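Local coordinates for protein Non-reducing end beta-L-arabinofuranosidase (Bacteroides thetaiotaomicron, PDB 5MQO) that probably hydrolyses glycosidic bonds in plant pectin as a gut bacterial GH127 glycoside hydrolase, probably an aceric acidase, at residues Q282-F287 against T348-T353. Residues are numbered along the deposited sequence; the frame is centred on the assembly and turned at random.
Sequences QDRIPF and TSPDGT
Arg-284 and Ser-349 mark the nearest approach of the two backbones, with their CA atoms 10.8 Å apart, and the long side chain of Arg-284 spans the gap. Its CG lies anti to the backbone N (chi1 -168°), and the chain bends at chi2 and chi3, bringing the guanidinium to the end of the strand at Ser-349 and to Pro-350. Arg-284 NH2 stands 3.4 Å from Ser-349 O, which lies at the guanidinium edge, near its plane. The angle is too poor for a hydrogen bond. Pro-350, which follows a cis peptide bond, offers its ring atom CD at 3.9 Å from Arg-284 NH2, and the two side chains cross at about a right angle. The polar ends are held by residues outside the two segments. Arg-284 NE forms a salt bridge with Asp-279, and NH2 donates a hydrogen bond to the backbone O of Ser-359. Ser-349 OG is hydrogen-bonded to the other carboxylate oxygen of Asp-279. Asp-279 therefore ties the arginine and the serine together indirectly. The direct contact is small, burying 61 Å² in all, and lies at the surface of the GH127 catalytic domain. Segment 282-287 belongs to the loop between helices 258-270 and 297-314, where Phe-287 packs on helices 297-314 and 317-333. Ser-349 ends the short strand 347-349, which pairs antiparallel with strand 361-364 through backbone hydrogen bonds of Ser-349 with Gln-361, a residue the Arg-284 side chain also touches.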
ATOM      1  N   GLN A 282       8.841  -7.330  17.279  1.00 49.51           N
ATOM      2  CA  GLN A 282       8.021  -8.548  17.158  1.00 50.96           C
ATOM      3  C   GLN A 282       8.827  -9.840  17.455  1.00 53.04           C
ATOM      4  O   GLN A 282       8.683 -10.842  16.736  1.00 51.56           O
ATOM      5  CB  GLN A 282       7.394  -8.652  15.760  1.00 50.01           C
ATOM      6  CG  GLN A 282       6.602  -7.457  15.270  1.00 51.36           C
ATOM      7  CD  GLN A 282       7.426  -6.201  15.009  1.00 54.73           C
ATOM      8  OE1 GLN A 282       8.509  -6.258  14.423  1.00 57.75           O
ATOM      9  NE2 GLN A 282       6.916  -5.053  15.464  1.00 54.68           N
ATOM     10  N   ASP A 283       9.698  -9.813  18.473  1.00 52.59           N
ATOM     11  CA  ASP A 283      10.552 -10.968  18.759  1.00 54.49           C
ATOM     12  C   ASP A 283      10.745 -11.251  20.256  1.00 55.58           C
ATOM     13  O   ASP A 283      11.764 -11.845  20.630  1.00 55.25           O
ATOM     14  CB  ASP A 283      11.904 -10.902  17.958  1.00 56.30           C
ATOM     15  CG  ASP A 283      12.952  -9.899  18.525  1.00 59.62           C
ATOM     16  OD1 ASP A 283      12.646  -9.094  19.439  1.00 60.84           O
ATOM     17  OD2 ASP A 283      14.118  -9.912  18.024  1.00 62.77           O
ATOM     18  N   ARG A 284       9.778 -10.842  21.096  1.00 54.48           N
ATOM     19  CA  ARG A 284       9.776 -11.185  22.528  1.00 55.10           C
ATOM     20  C   ARG A 284       9.489 -12.679  22.664  1.00 55.04           C
ATOM     21  O   ARG A 284      10.136 -13.377  23.450  1.00 58.09           O
ATOM     22  CB  ARG A 284       8.733 -10.385  23.338  1.00 55.31           C
ATOM     23  CG  ARG A 284       8.897 -10.508  24.857  1.00 56.29           C
ATOM     24  CD  ARG A 284       7.594 -10.419  25.650  1.00 58.18           C
ATOM     25  NE  ARG A 284       7.059  -9.052  25.765  1.00 60.47           N
ATOM     26  CZ  ARG A 284       7.234  -8.212  26.797  1.00 61.50           C
ATOM     27  NH1 ARG A 284       7.951  -8.556  27.843  1.00 62.71           N
ATOM     28  NH2 ARG A 284       6.684  -6.992  26.785  1.00 61.75           N
ATOM     29  N   ILE A 285       8.537 -13.144  21.865  1.00 53.39           N
ATOM     30  CA  ILE A 285       8.077 -14.535  21.833  1.00 52.84           C
ATOM     31  C   ILE A 285       8.221 -15.069  20.408  1.00 51.08           C
ATOM     32  O   ILE A 285       8.298 -14.289  19.466  1.00 50.12           O
ATOM     33  CB  ILE A 285       6.609 -14.645  22.343  1.00 52.93           C
ATOM     34  CG1 ILE A 285       5.583 -14.079  21.314  1.00 52.51           C
ATOM     35  CG2 ILE A 285       6.483 -13.940  23.697  1.00 52.13           C
ATOM     36  CD1 ILE A 285       4.174 -13.866  21.837  1.00 51.57           C
ATOM     37  N   PRO A 286       8.267 -16.397  20.237  1.00 52.27           N
ATOM     38  CA  PRO A 286       8.321 -16.956  18.881  1.00 52.67           C
ATOM     39  C   PRO A 286       7.187 -16.531  17.962  1.00 51.06           C
ATOM     40  O   PRO A 286       6.138 -16.145  18.429  1.00 53.77           O
ATOM     41  CB  PRO A 286       8.240 -18.457  19.144  1.00 53.08           C
ATOM     42  CG  PRO A 286       8.948 -18.590  20.440  1.00 52.48           C
ATOM     43  CD  PRO A 286       8.441 -17.452  21.244  1.00 51.93           C
ATOM     44  N   PHE A 287       7.389 -16.616  16.658  1.00 51.55           N
ATOM     45  CA  PHE A 287       6.345 -16.191  15.740  1.00 50.68           C
ATOM     46  C   PHE A 287       5.077 -17.006  15.884  1.00 50.48           C
ATOM     47  O   PHE A 287       3.986 -16.459  15.780  1.00 50.10           O
ATOM     48  CB  PHE A 287       6.778 -16.159  14.281  1.00 50.44           C
ATOM     49  CG  PHE A 287       5.686 -15.690  13.386  1.00 52.20           C
ATOM     50  CD1 PHE A 287       5.301 -14.354  13.399  1.00 54.20           C
ATOM     51  CD2 PHE A 287       4.949 -16.593  12.616  1.00 52.76           C
ATOM     52  CE1 PHE A 287       4.237 -13.912  12.595  1.00 56.17           C
ATOM     53  CE2 PHE A 287       3.871 -16.171  11.843  1.00 52.42           C
ATOM     54  CZ  PHE A 287       3.517 -14.838  11.820  1.00 53.92           C
ATOM     55  N   THR A 348       4.211   2.146  25.388  1.00 54.89           N
ATOM     56  CA  THR A 348       4.575   0.935  26.115  1.00 55.17           C
ATOM     57  C   THR A 348       3.718  -0.238  25.654  1.00 54.05           C
ATOM     58  O   THR A 348       2.563  -0.052  25.332  1.00 52.96           O
ATOM     59  CB  THR A 348       4.402   1.121  27.629  1.00 54.98           C
ATOM     60  OG1 THR A 348       3.134   1.727  27.892  1.00 56.73           O
ATOM     61  CG2 THR A 348       5.460   2.020  28.165  1.00 56.06           C
ATOM     62  N   SER A 349       4.320  -1.428  25.631  1.00 53.69           N
ATOM     63  CA  SER A 349       3.665  -2.701  25.323  1.00 52.90           C
ATOM     64  C   SER A 349       4.015  -3.793  26.378  1.00 54.28           C
ATOM     65  O   SER A 349       5.193  -3.975  26.736  1.00 53.62           O
ATOM     66  CB  SER A 349       4.100  -3.184  23.946  1.00 53.09           C
ATOM     67  OG  SER A 349       3.357  -4.318  23.551  1.00 52.54           O
ATOM     68  N   PRO A 350       3.021  -4.468  26.945  1.00 54.78           N
ATOM     69  CA  PRO A 350       1.617  -4.065  26.935  1.00 56.69           C
ATOM     70  C   PRO A 350       1.274  -2.773  27.759  1.00 57.80           C
ATOM     71  O   PRO A 350       2.082  -2.295  28.579  1.00 58.73           O
ATOM     72  CB  PRO A 350       0.946  -5.276  27.561  1.00 57.62           C
ATOM     73  CG  PRO A 350       1.934  -5.747  28.576  1.00 56.52           C
ATOM     74  CD  PRO A 350       3.292  -5.478  27.988  1.00 56.45           C
ATOM     75  N   ASP A 351       0.058  -2.267  27.539  1.00 57.96           N
ATOM     76  CA  ASP A 351      -0.443  -0.992  28.096  1.00 58.98           C
ATOM     77  C   ASP A 351      -1.581  -1.265  29.083  1.00 58.96           C
ATOM     78  O   ASP A 351      -2.721  -1.557  28.689  1.00 59.66           O
ATOM     79  CB  ASP A 351      -0.940  -0.061  26.954  1.00 58.00           C
ATOM     80  CG  ASP A 351      -1.301   1.353  27.419  1.00 56.01           C
ATOM     81  OD1 ASP A 351      -1.218   1.659  28.609  1.00 58.23           O
ATOM     82  OD2 ASP A 351      -1.675   2.182  26.573  1.00 55.52           O
ATOM     83  N   GLY A 352      -1.244  -1.174  30.365  1.00 59.53           N
ATOM     84  CA  GLY A 352      -2.215  -1.214  31.460  1.00 58.56           C
ATOM     85  C   GLY A 352      -2.715  -2.580  31.865  1.00 58.58           C
ATOM     86  O   GLY A 352      -3.694  -2.663  32.579  1.00 57.84           O
ATOM     87  N   THR A 353      -2.045  -3.644  31.416  1.00 60.17           N
ATOM     88  CA  THR A 353      -2.443  -5.035  31.710  1.00 61.82           C
ATOM     89  C   THR A 353      -1.462  -5.819  32.615  1.00 65.89           C
ATOM     90  O   THR A 353      -1.853  -6.832  33.190  1.00 68.21           O
ATOM     91  CB  THR A 353      -2.583  -5.860  30.411  1.00 59.38           C
ATOM     92  OG1 THR A 353      -1.337  -5.849  29.721  1.00 59.11           O
ATOM     93  CG2 THR A 353      -3.648  -5.309  29.494  1.00 58.08           C
TER